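VP5 (Halorubrum pleomorphic virus 6, PDB 6QGL) is a viral envelope protein that probably fuses the membrane of this haloarchaeal virus with that of its host cell. Local coordinates at residues G369-P378 with N404-S414; P378-V386 with V394-T402. One frame throughout, in Å; residues are numbered along the deposited sequence.

Contact 1: G369-P378 with N404-S414; sequences GGTITITSEP and NGDGTWSYDAS
The carbonyl oxygen of Gly370 takes the N-H of Ala413 at 2.7 Å (N to O), and this bond closes one end of an antiparallel pair formed by strands 371-374 and 409-412. The short strands run at 161° to each other, and strand 402-403, bonded beyond 409-412, completes a small three-stranded sheet. Ile372 with Tyr411 and Ile374 with Trp409 are the hydrogen-bonded pairs, each joined by two backbone bonds; the straightest runs from Ile374 N to Trp409 O, 2.8 Å long with 173° at the hydrogen. Between them lie the non-hydrogen-bonded pairs Thr371-Asp412 and Thr373-Ser410, whose side chains share one face, with Ile372, Ile374, Trp409 and Tyr411 on the opposite one. Both threonines put CG2 anti to the backbone N, which sets the methyl group of Thr373 3.9 Å from CB of Thr408. Thr408 OG1 in turn accepts a bond from ND2 of Asn404, lying in the amide plane, and this bond ties the two ends of the loop 404-408. Beside the Gly370 bond, Asp412 forms an Asx turn: its OD1 receives both the N-H and, at 2.7 Å, the hydroxyl OG of Ser414. The face of Ile372 and Ile374 looks toward strand 382-388, and there Ile372 CD1 meets Ala413 CB at 3.8 Å while the Tyr411 hydroxyl reaches out to Asp416. At the far end residues 377-378 pass over the Trp409 indole. Two CH-pi contacts load one face of that indole: Glu377 CA stands 3.7 Å from the centroid of the six-membered ring, and Pro378 CD stands 3.9 Å from that of the five-membered ring, only 6° off its normal.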
ATOM      1  N   GLY A 369     -27.541  32.293  10.828  1.00 62.73           N
ATOM      2  CA  GLY A 369     -27.298  32.200  12.268  1.00 62.70           C
ATOM      3  C   GLY A 369     -25.977  31.551  12.634  1.00 67.38           C
ATOM      4  O   GLY A 369     -25.919  30.756  13.575  1.00 68.68           O
ATOM      5  N   GLY A 370     -24.938  31.860  11.853  1.00 62.60           N
ATOM      6  CA  GLY A 370     -23.593  31.320  12.014  1.00 61.94           C
ATOM      7  C   GLY A 370     -23.366  29.951  11.406  1.00 66.53           C
ATOM      8  O   GLY A 370     -22.244  29.446  11.457  1.00 66.35           O
ATOM      9  N   THR A 371     -24.404  29.331  10.816  1.00 63.93           N
ATOM     10  CA  THR A 371     -24.269  27.989  10.238  1.00 65.00           C
ATOM     11  C   THR A 371     -23.823  28.036   8.772  1.00 68.56           C
ATOM     12  O   THR A 371     -24.456  28.701   7.948  1.00 67.82           O
ATOM     13  CB  THR A 371     -25.546  27.153  10.458  1.00 72.51           C
ATOM     14  OG1 THR A 371     -26.045  27.393  11.773  1.00 71.59           O
ATOM     15  CG2 THR A 371     -25.311  25.661  10.276  1.00 72.03           C
ATOM     16  N   ILE A 372     -22.729  27.322   8.465  1.00 65.55           N
ATOM     17  CA  ILE A 372     -22.140  27.177   7.127  1.00 65.30           C
ATOM     18  C   ILE A 372     -22.488  25.765   6.630  1.00 72.11           C
ATOM     19  O   ILE A 372     -22.261  24.797   7.355  1.00 72.28           O
ATOM     20  CB  ILE A 372     -20.596  27.405   7.169  1.00 66.91           C
ATOM     21  CG1 ILE A 372     -20.238  28.786   7.755  1.00 65.62           C
ATOM     22  CG2 ILE A 372     -19.950  27.196   5.789  1.00 67.32           C
ATOM     23  CD1 ILE A 372     -18.851  28.864   8.349  1.00 70.72           C
ATOM     24  N   THR A 373     -23.033  25.648   5.405  1.00 70.56           N
ATOM     25  CA  THR A 373     -23.404  24.353   4.832  1.00 72.92           C
ATOM     26  C   THR A 373     -22.617  24.057   3.554  1.00 78.20           C
ATOM     27  O   THR A 373     -22.484  24.927   2.692  1.00 76.75           O
ATOM     28  CB  THR A 373     -24.933  24.244   4.636  1.00 82.71           C
ATOM     29  OG1 THR A 373     -25.607  24.767   5.782  1.00 82.07           O
ATOM     30  CG2 THR A 373     -25.397  22.810   4.392  1.00 83.52           C
ATOM     31  N   ILE A 374     -22.100  22.820   3.445  1.00 77.10           N
ATOM     32  CA  ILE A 374     -21.348  22.315   2.290  1.00 77.78           C
ATOM     33  C   ILE A 374     -22.153  21.188   1.615  1.00 85.95           C
ATOM     34  O   ILE A 374     -22.896  20.487   2.304  1.00 86.88           O
ATOM     35  CB  ILE A 374     -19.887  21.923   2.654  1.00 79.81           C
ATOM     36  CG1 ILE A 374     -19.832  20.811   3.731  1.00 81.03           C
ATOM     37  CG2 ILE A 374     -19.092  23.166   3.087  1.00 78.58           C
ATOM     38  CD1 ILE A 374     -18.486  20.122   3.929  1.00 86.78           C
ATOM     39  N   THR A 375     -22.042  21.041   0.278  1.00 84.83           N
ATOM     40  CA  THR A 375     -22.826  20.053  -0.482  1.00 87.96           C
ATOM     41  C   THR A 375     -22.039  18.772  -0.860  1.00 94.61           C
ATOM     42  O   THR A 375     -22.514  17.978  -1.680  1.00 96.44           O
ATOM     43  CB  THR A 375     -23.476  20.708  -1.718  1.00 95.81           C
ATOM     44  OG1 THR A 375     -22.460  21.141  -2.622  1.00 94.56           O
ATOM     45  CG2 THR A 375     -24.392  21.870  -1.362  1.00 93.14           C
ATOM     46  N   SER A 376     -20.863  18.560  -0.246  1.00 91.04           N
ATOM     47  CA  SER A 376     -20.018  17.381  -0.471  1.00 91.99           C
ATOM     48  C   SER A 376     -19.312  16.976   0.819  1.00 96.37           C
ATOM     49  O   SER A 376     -19.191  17.798   1.727  1.00 94.71           O
ATOM     50  CB  SER A 376     -19.003  17.641  -1.581  1.00 94.88           C
ATOM     51  OG  SER A 376     -19.605  17.523  -2.859  1.00105.88           O
ATOM     52  N   GLU A 377     -18.873  15.706   0.915  1.00 94.81           N
ATOM     53  CA  GLU A 377     -18.194  15.183   2.103  1.00 94.53           C
ATOM     54  C   GLU A 377     -16.807  15.822   2.298  1.00 96.38           C
ATOM     55  O   GLU A 377     -15.995  15.796   1.367  1.00 95.08           O
ATOM     56  CB  GLU A 377     -18.107  13.641   2.066  1.00 97.77           C
ATOM     57  CG  GLU A 377     -17.601  13.009   3.359  1.00108.22           C
ATOM     58  CD  GLU A 377     -18.224  11.687   3.769  1.00126.39           C
ATOM     59  OE1 GLU A 377     -18.372  10.794   2.902  1.00119.56           O
ATOM     60  OE2 GLU A 377     -18.543  11.536   4.970  1.00117.62           O
ATOM     61  N   PRO A 378     -16.530  16.403   3.495  1.00 92.42           N
ATOM     62  CA  PRO A 378     -15.199  16.988   3.733  1.00 90.72           C
ATOM     63  C   PRO A 378     -14.127  15.901   3.791  1.00 95.82           C
ATOM     64  O   PRO A 378     -14.385  14.808   4.305  1.00 96.96           O
ATOM     65  CB  PRO A 378     -15.363  17.712   5.072  1.00 91.81           C
ATOM     66  CG  PRO A 378     -16.454  16.991   5.765  1.00 97.81           C
ATOM     67  CD  PRO A 378     -17.390  16.516   4.693  1.00 94.65           C
ATOM     68  N   ASN A 404     -25.881  15.998   7.877  1.00110.45           N
ATOM     69  CA  ASN A 404     -27.334  16.215   7.924  1.00112.19           C
ATOM     70  C   ASN A 404     -28.100  15.016   7.349  1.00119.66           C
ATOM     71  O   ASN A 404     -29.304  14.890   7.583  1.00121.70           O
ATOM     72  CB  ASN A 404     -27.735  17.499   7.175  1.00110.30           C
ATOM     73  CG  ASN A 404     -26.986  18.754   7.567  1.00123.13           C
ATOM     74  OD1 ASN A 404     -26.828  19.088   8.749  1.00114.36           O
ATOM     75  ND2 ASN A 404     -26.533  19.494   6.569  1.00111.82           N
ATOM     76  N   GLY A 405     -27.400  14.168   6.592  1.00116.66           N
ATOM     77  CA  GLY A 405     -27.972  12.994   5.940  1.00119.81           C
ATOM     78  C   GLY A 405     -28.741  13.332   4.674  1.00124.55           C
ATOM     79  O   GLY A 405     -29.376  12.458   4.079  1.00127.42           O
ATOM     80  N   ASP A 406     -28.682  14.612   4.263  1.00118.30           N
ATOM     81  CA  ASP A 406     -29.332  15.188   3.085  1.00118.35           C
ATOM     82  C   ASP A 406     -28.326  15.279   1.919  1.00119.50           C
ATOM     83  O   ASP A 406     -28.663  15.745   0.827  1.00119.62           O
ATOM     84  CB  ASP A 406     -29.850  16.596   3.456  1.00118.66           C
ATOM     85  CG  ASP A 406     -30.733  17.293   2.432  1.00131.10           C
ATOM     86  OD1 ASP A 406     -31.173  16.628   1.470  1.00134.59           O
ATOM     87  OD2 ASP A 406     -31.003  18.501   2.606  1.00135.35           O
ATOM     88  N   GLY A 407     -27.107  14.813   2.165  1.00113.29           N
ATOM     89  CA  GLY A 407     -26.005  14.905   1.219  1.00110.78           C
ATOM     90  C   GLY A 407     -25.280  16.217   1.442  1.00109.95           C
ATOM     91  O   GLY A 407     -24.454  16.633   0.623  1.00107.75           O
ATOM     92  N   THR A 408     -25.612  16.878   2.574  1.00104.67           N
ATOM     93  CA  THR A 408     -25.079  18.159   3.031  1.00101.09           C
ATOM     94  C   THR A 408     -24.502  18.041   4.444  1.00103.16           C
ATOM     95  O   THR A 408     -25.032  17.295   5.270  1.00104.55           O
ATOM     96  CB  THR A 408     -26.170  19.251   3.003  1.00107.76           C
ATOM     97  OG1 THR A 408     -27.269  18.856   3.828  1.00108.84           O
ATOM     98  CG2 THR A 408     -26.656  19.575   1.593  1.00106.78           C
ATOM     99  N   TRP A 409     -23.421  18.792   4.714  1.00 96.45           N
ATOM    100  CA  TRP A 409     -22.751  18.854   6.015  1.00 94.89           C
ATOM    101  C   TRP A 409     -22.763  20.297   6.511  1.00 93.88           C
ATOM    102  O   TRP A 409     -22.590  21.214   5.705  1.00 91.85           O
ATOM    103  CB  TRP A 409     -21.307  18.339   5.919  1.00 93.09           C
ATOM    104  CG  TRP A 409     -21.182  16.850   5.806  1.00 96.37           C
ATOM    105  CD1 TRP A 409     -20.810  15.985   6.791  1.00100.27           C
ATOM    106  CD2 TRP A 409     -21.387  16.057   4.630  1.00 97.75           C
ATOM    107  NE1 TRP A 409     -20.798  14.695   6.310  1.00101.65           N
ATOM    108  CE2 TRP A 409     -21.144  14.712   4.984  1.00103.44           C
ATOM    109  CE3 TRP A 409     -21.752  16.353   3.304  1.00 99.34           C
ATOM    110  CZ2 TRP A 409     -21.266  13.662   4.065  1.00104.53           C
ATOM    111  CZ3 TRP A 409     -21.895  15.310   2.401  1.00102.75           C
ATOM    112  CH2 TRP A 409     -21.646  13.984   2.780  1.00104.88           C
ATOM    113  N   SER A 410     -22.969  20.505   7.823  1.00 88.47           N
ATOM    114  CA  SER A 410     -23.002  21.852   8.393  1.00 85.67           C
ATOM    115  C   SER A 410     -22.129  22.023   9.642  1.00 86.85           C
ATOM    116  O   SER A 410     -21.851  21.052  10.345  1.00 87.68           O
ATOM    117  CB  SER A 410     -24.440  22.298   8.661  1.00 89.93           C
ATOM    118  OG  SER A 410     -24.947  21.808   9.891  1.00 99.62           O
ATOM    119  N   TYR A 411     -21.704  23.274   9.905  1.00 80.05           N
ATOM    120  CA  TYR A 411     -20.902  23.678  11.064  1.00 78.43           C
ATOM    121  C   TYR A 411     -21.415  25.025  11.589  1.00 80.03           C
ATOM    122  O   TYR A 411     -21.735  25.907  10.790  1.00 78.41           O
ATOM    123  CB  TYR A 411     -19.394  23.748  10.714  1.00 78.19           C
ATOM    124  CG  TYR A 411     -18.529  24.315  11.823  1.00 79.08           C
ATOM    125  CD1 TYR A 411     -18.146  23.531  12.908  1.00 82.17           C
ATOM    126  CD2 TYR A 411     -18.111  25.643  11.798  1.00 78.28           C
ATOM    127  CE1 TYR A 411     -17.377  24.055  13.945  1.00 82.53           C
ATOM    128  CE2 TYR A 411     -17.338  26.178  12.828  1.00 78.90           C
ATOM    129  CZ  TYR A 411     -16.975  25.380  13.900  1.00 87.33           C
ATOM    130  OH  TYR A 411     -16.214  25.907  14.916  1.00 88.13           O
ATOM    131  N   ASP A 412     -21.475  25.181  12.926  1.00 76.44           N
ATOM    132  CA  ASP A 412     -21.926  26.399  13.605  1.00 75.10           C
ATOM    133  C   ASP A 412     -20.718  27.270  13.989  1.00 77.04           C
ATOM    134  O   ASP A 412     -20.017  26.983  14.966  1.00 77.38           O
ATOM    135  CB  ASP A 412     -22.772  26.040  14.842  1.00 78.64           C
ATOM    136  CG  ASP A 412     -23.641  27.153  15.398  1.00 88.38           C
ATOM    137  OD1 ASP A 412     -23.290  28.337  15.211  1.00 86.99           O
ATOM    138  OD2 ASP A 412     -24.664  26.839  16.039  1.00 95.89           O
ATOM    139  N   ALA A 413     -20.480  28.327  13.206  1.00 71.25           N
ATOM    140  CA  ALA A 413     -19.361  29.247  13.389  1.00 69.58           C
ATOM    141  C   ALA A 413     -19.739  30.524  14.149  1.00 72.67           C
ATOM    142  O   ALA A 413     -19.083  31.554  13.974  1.00 71.03           O
ATOM    143  CB  ALA A 413     -18.744  29.582  12.038  1.00 69.20           C
ATOM    144  N   SER A 414     -20.760  30.446  15.027  1.00 70.25           N
ATOM    145  CA  SER A 414     -21.229  31.581  15.837  1.00 69.62           C
ATOM    146  C   SER A 414     -20.191  32.102  16.839  1.00 74.03           C
ATOM    147  O   SER A 414     -20.238  33.276  17.215  1.00 72.94           O
ATOM    148  CB  SER A 414     -22.526  31.235  16.559  1.00 74.21           C
ATOM    149  OG  SER A 414     -23.567  31.008  15.626  1.00 83.52           O
TER

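Contact 2: P378-V386 with V394-T402; sequences PYEGTAIEV and VSVPAADWT
A beta hairpin made by strands 382-388 and 393-397 is held together here by the hydrogen-bonded antiparallel pairs Ile384-Val396 and Val386-Val394. The Ile384 N-H reaches Val396 O at 2.8 Å, and Val386 N meets Val394 O at 2.9 Å. Val396 O also takes a second, weak bond from the indole NE1 of Trp401, so one carbonyl links the strand pair to the ring that follows it. Trp401 lies under the hairpin's apolar face. Val396, its CG1 anti to the backbone N (chi1 -166°), sets that methyl 3.4 Å above the plane of the indole, near its rim; the chain of Ile384 crosses the ring at about a right angle and brings CD1 to 3.5 Å from NE1. Strand 422-431 pairs with the other edge of strand 382-388, so the hairpin belongs to a larger antiparallel sheet, and the Glu385 carboxylate, on the face opposite Ile384, makes a salt bridge to Arg428. At the open end a type II turn from Tyr379 to Thr382 leads into the first strand, its Tyr379 O receiving both the N-H and the hydroxyl of Thr382 from the same face; the second strand runs into the 3-10 segment 398-400. Between the two, Ala398 N donates to Thr382 O at 3.2 Å, and the methyl CB of Ala398 fits in beside Pro378 CB, 3.7 Å away. Pro378 crosses Trp401 obliquely, its CB 3.8 Å from Trp401 CD1.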
ATOM      1  N   PRO A 378     -16.530  16.403   3.495  1.00 92.42           N
ATOM      2  CA  PRO A 378     -15.199  16.988   3.733  1.00 90.72           C
ATOM      3  C   PRO A 378     -14.127  15.901   3.791  1.00 95.82           C
ATOM      4  O   PRO A 378     -14.385  14.808   4.305  1.00 96.96           O
ATOM      5  CB  PRO A 378     -15.363  17.712   5.072  1.00 91.81           C
ATOM      6  CG  PRO A 378     -16.454  16.991   5.765  1.00 97.81           C
ATOM      7  CD  PRO A 378     -17.390  16.516   4.693  1.00 94.65           C
ATOM      8  N   TYR A 379     -12.945  16.187   3.229  1.00 91.63           N
ATOM      9  CA  TYR A 379     -11.840  15.233   3.161  1.00 91.64           C
ATOM     10  C   TYR A 379     -11.128  15.071   4.498  1.00 95.51           C
ATOM     11  O   TYR A 379     -10.852  16.064   5.175  1.00 94.50           O
ATOM     12  CB  TYR A 379     -10.837  15.623   2.061  1.00 92.02           C
ATOM     13  CG  TYR A 379     -11.440  15.958   0.710  1.00 94.27           C
ATOM     14  CD1 TYR A 379     -12.453  15.175   0.160  1.00 97.75           C
ATOM     15  CD2 TYR A 379     -10.929  16.994  -0.064  1.00 94.29           C
ATOM     16  CE1 TYR A 379     -12.982  15.452  -1.099  1.00 99.27           C
ATOM     17  CE2 TYR A 379     -11.452  17.284  -1.324  1.00 95.83           C
ATOM     18  CZ  TYR A 379     -12.476  16.507  -1.841  1.00105.03           C
ATOM     19  OH  TYR A 379     -12.992  16.785  -3.084  1.00107.21           O
ATOM     20  N   GLU A 380     -10.826  13.808   4.867  1.00 92.89           N
ATOM     21  CA  GLU A 380     -10.136  13.431   6.109  1.00 92.70           C
ATOM     22  C   GLU A 380      -8.693  13.955   6.092  1.00 94.09           C
ATOM     23  O   GLU A 380      -7.982  13.769   5.101  1.00 93.07           O
ATOM     24  CB  GLU A 380     -10.164  11.899   6.318  1.00 95.67           C
ATOM     25  CG  GLU A 380     -11.553  11.306   6.541  1.00109.08           C
ATOM     26  CD  GLU A 380     -11.651   9.806   6.781  1.00134.70           C
ATOM     27  OE1 GLU A 380     -10.674   9.077   6.491  1.00131.84           O
ATOM     28  OE2 GLU A 380     -12.721   9.358   7.253  1.00130.63           O
ATOM     29  N   GLY A 381      -8.301  14.632   7.170  1.00 89.42           N
ATOM     30  CA  GLY A 381      -6.973  15.221   7.309  1.00 87.96           C
ATOM     31  C   GLY A 381      -6.835  16.606   6.702  1.00 89.28           C
ATOM     32  O   GLY A 381      -5.718  17.124   6.598  1.00 88.44           O
ATOM     33  N   THR A 382      -7.964  17.212   6.273  1.00 84.28           N
ATOM     34  CA  THR A 382      -7.996  18.561   5.698  1.00 82.39           C
ATOM     35  C   THR A 382      -9.016  19.423   6.419  1.00 84.53           C
ATOM     36  O   THR A 382      -9.990  18.905   6.969  1.00 84.85           O
ATOM     37  CB  THR A 382      -8.290  18.571   4.176  1.00 89.05           C
ATOM     38  OG1 THR A 382      -9.637  18.171   3.928  1.00 88.43           O
ATOM     39  CG2 THR A 382      -7.305  17.745   3.358  1.00 87.82           C
ATOM     40  N   ALA A 383      -8.803  20.743   6.386  1.00 79.07           N
ATOM     41  CA  ALA A 383      -9.705  21.729   6.965  1.00 77.88           C
ATOM     42  C   ALA A 383     -10.213  22.647   5.864  1.00 79.36           C
ATOM     43  O   ALA A 383      -9.430  23.067   5.004  1.00 78.50           O
ATOM     44  CB  ALA A 383      -8.992  22.539   8.037  1.00 78.48           C
ATOM     45  N   ILE A 384     -11.530  22.929   5.863  1.00 74.52           N
ATOM     46  CA  ILE A 384     -12.140  23.828   4.884  1.00 73.08           C
ATOM     47  C   ILE A 384     -12.070  25.234   5.463  1.00 74.38           C
ATOM     48  O   ILE A 384     -12.661  25.501   6.513  1.00 73.83           O
ATOM     49  CB  ILE A 384     -13.580  23.416   4.452  1.00 76.70           C
ATOM     50  CG1 ILE A 384     -13.601  21.983   3.873  1.00 78.12           C
ATOM     51  CG2 ILE A 384     -14.159  24.422   3.436  1.00 76.99           C
ATOM     52  CD1 ILE A 384     -14.944  21.294   3.908  1.00 85.54           C
ATOM     53  N   GLU A 385     -11.291  26.105   4.804  1.00 69.22           N
ATOM     54  CA  GLU A 385     -11.105  27.501   5.188  1.00 67.75           C
ATOM     55  C   GLU A 385     -12.161  28.325   4.462  1.00 69.74           C
ATOM     56  O   GLU A 385     -12.055  28.551   3.255  1.00 69.62           O
ATOM     57  CB  GLU A 385      -9.681  27.991   4.860  1.00 69.20           C
ATOM     58  CG  GLU A 385      -8.587  27.322   5.676  1.00 79.62           C
ATOM     59  CD  GLU A 385      -7.235  28.006   5.614  1.00100.84           C
ATOM     60  OE1 GLU A 385      -6.723  28.401   6.687  1.00 95.98           O
ATOM     61  OE2 GLU A 385      -6.685  28.150   4.498  1.00 95.03           O
ATOM     62  N   VAL A 386     -13.213  28.714   5.196  1.00 64.66           N
ATOM     63  CA  VAL A 386     -14.349  29.469   4.668  1.00 63.57           C
ATOM     64  C   VAL A 386     -14.133  30.964   4.892  1.00 65.56           C
ATOM     65  O   VAL A 386     -13.967  31.396   6.033  1.00 64.62           O
ATOM     66  CB  VAL A 386     -15.696  28.979   5.276  1.00 67.54           C
ATOM     67  CG1 VAL A 386     -16.886  29.700   4.648  1.00 67.19           C
ATOM     68  CG2 VAL A 386     -15.851  27.467   5.138  1.00 68.32           C
ATOM     69  N   VAL A 394     -12.741  31.301   8.728  1.00 64.55           N
ATOM     70  CA  VAL A 394     -12.897  30.259   9.736  1.00 64.81           C
ATOM     71  C   VAL A 394     -12.337  28.956   9.167  1.00 69.62           C
ATOM     72  O   VAL A 394     -12.658  28.595   8.033  1.00 69.09           O
ATOM     73  CB  VAL A 394     -14.353  30.137  10.286  1.00 68.48           C
ATOM     74  CG1 VAL A 394     -15.376  29.891   9.176  1.00 68.08           C
ATOM     75  CG2 VAL A 394     -14.460  29.070  11.371  1.00 69.27           C
ATOM     76  N   SER A 395     -11.456  28.289   9.926  1.00 67.46           N
ATOM     77  CA  SER A 395     -10.879  27.013   9.510  1.00 68.16           C
ATOM     78  C   SER A 395     -11.654  25.901  10.201  1.00 73.61           C
ATOM     79  O   SER A 395     -11.724  25.864  11.435  1.00 73.66           O
ATOM     80  CB  SER A 395      -9.391  26.942   9.839  1.00 71.98           C
ATOM     81  OG  SER A 395      -8.818  25.768   9.285  1.00 80.79           O
ATOM     82  N   VAL A 396     -12.300  25.041   9.403  1.00 71.23           N
ATOM     83  CA  VAL A 396     -13.121  23.958   9.934  1.00 72.67           C
ATOM     84  C   VAL A 396     -12.537  22.600   9.544  1.00 79.21           C
ATOM     85  O   VAL A 396     -12.608  22.244   8.364  1.00 78.82           O
ATOM     86  CB  VAL A 396     -14.622  24.072   9.529  1.00 76.57           C
ATOM     87  CG1 VAL A 396     -15.483  23.130  10.365  1.00 77.76           C
ATOM     88  CG2 VAL A 396     -15.136  25.508   9.638  1.00 75.32           C
ATOM     89  N   PRO A 397     -11.991  21.814  10.507  1.00 78.09           N
ATOM     90  CA  PRO A 397     -11.487  20.472  10.155  1.00 79.05           C
ATOM     91  C   PRO A 397     -12.659  19.535   9.868  1.00 85.04           C
ATOM     92  O   PRO A 397     -13.709  19.681  10.497  1.00 85.25           O
ATOM     93  CB  PRO A 397     -10.719  20.042  11.409  1.00 81.70           C
ATOM     94  CG  PRO A 397     -11.367  20.761  12.515  1.00 86.41           C
ATOM     95  CD  PRO A 397     -11.882  22.064  11.961  1.00 80.50           C
ATOM     96  N   ALA A 398     -12.493  18.586   8.926  1.00 82.78           N
ATOM     97  CA  ALA A 398     -13.552  17.648   8.527  1.00 84.32           C
ATOM     98  C   ALA A 398     -14.333  17.032   9.697  1.00 91.13           C
ATOM     99  O   ALA A 398     -15.562  16.949   9.626  1.00 91.73           O
ATOM    100  CB  ALA A 398     -12.987  16.557   7.640  1.00 85.43           C
ATOM    101  N   ALA A 399     -13.624  16.659  10.786  1.00 89.14           N
ATOM    102  CA  ALA A 399     -14.193  16.062  12.000  1.00 91.21           C
ATOM    103  C   ALA A 399     -15.222  16.949  12.717  1.00 96.00           C
ATOM    104  O   ALA A 399     -16.025  16.434  13.501  1.00 97.56           O
ATOM    105  CB  ALA A 399     -13.078  15.676  12.958  1.00 92.54           C
ATOM    106  N   ASP A 400     -15.200  18.269  12.450  1.00 91.19           N
ATOM    107  CA  ASP A 400     -16.113  19.238  13.062  1.00 91.05           C
ATOM    108  C   ASP A 400     -17.396  19.474  12.239  1.00 95.23           C
ATOM    109  O   ASP A 400     -18.341  20.084  12.747  1.00 94.87           O
ATOM    110  CB  ASP A 400     -15.376  20.554  13.366  1.00 91.24           C
ATOM    111  CG  ASP A 400     -14.204  20.440  14.334  1.00101.85           C
ATOM    112  OD1 ASP A 400     -13.767  19.299  14.613  1.00103.66           O
ATOM    113  OD2 ASP A 400     -13.709  21.490  14.789  1.00107.13           O
ATOM    114  N   TRP A 401     -17.434  18.971  10.987  1.00 92.20           N
ATOM    115  CA  TRP A 401     -18.589  19.084  10.091  1.00 92.59           C
ATOM    116  C   TRP A 401     -19.642  18.026  10.443  1.00 99.87           C
ATOM    117  O   TRP A 401     -19.356  16.827  10.381  1.00100.87           O
ATOM    118  CB  TRP A 401     -18.160  18.944   8.620  1.00 90.48           C
ATOM    119  CG  TRP A 401     -17.390  20.113   8.082  1.00 89.32           C
ATOM    120  CD1 TRP A 401     -16.043  20.191   7.897  1.00 91.11           C
ATOM    121  CD2 TRP A 401     -17.933  21.359   7.624  1.00 87.91           C
ATOM    122  NE1 TRP A 401     -15.708  21.410   7.356  1.00 89.01           N
ATOM    123  CE2 TRP A 401     -16.848  22.150   7.182  1.00 90.33           C
ATOM    124  CE3 TRP A 401     -19.232  21.889   7.546  1.00 89.60           C
ATOM    125  CZ2 TRP A 401     -17.022  23.448   6.683  1.00 88.40           C
ATOM    126  CZ3 TRP A 401     -19.403  23.170   7.045  1.00 89.56           C
ATOM    127  CH2 TRP A 401     -18.308  23.936   6.624  1.00 88.80           C
ATOM    128  N   THR A 402     -20.851  18.476  10.822  1.00 97.86           N
ATOM    129  CA  THR A 402     -21.972  17.610  11.204  1.00100.73           C
ATOM    130  C   THR A 402     -22.756  17.166   9.961  1.00106.81           C
ATOM    131  O   THR A 402     -23.195  18.011   9.180  1.00105.38           O
ATOM    132  CB  THR A 402     -22.868  18.319  12.241  1.00107.66           C
ATOM    133  OG1 THR A 402     -22.054  18.898  13.264  1.00105.79           O
ATOM    134  CG2 THR A 402     -23.893  17.386  12.873  1.00108.95           C
TER

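Both contacts are antiparallel strand pairs, yet they belong to different sheets: contact 1 to the small three-stranded one, contact 2 to the sheet that includes strand 422-431. Contact 2 is the more buried, with eight of its fourteen touching residues buried against five of nineteen in contact 1, which lies farther from the chain's centre and carries more threonine, serine and aspartate. Their apolar faces meet: Ile372 and Ile374 pack on Trp401, and Val394 and Ile384 extend this layer. Pro378 is common to both, passing the chain from one sheet to the other, and a probable hydrogen bond from Thr402 N to Ser410 O, 2.8 Å, joins them again.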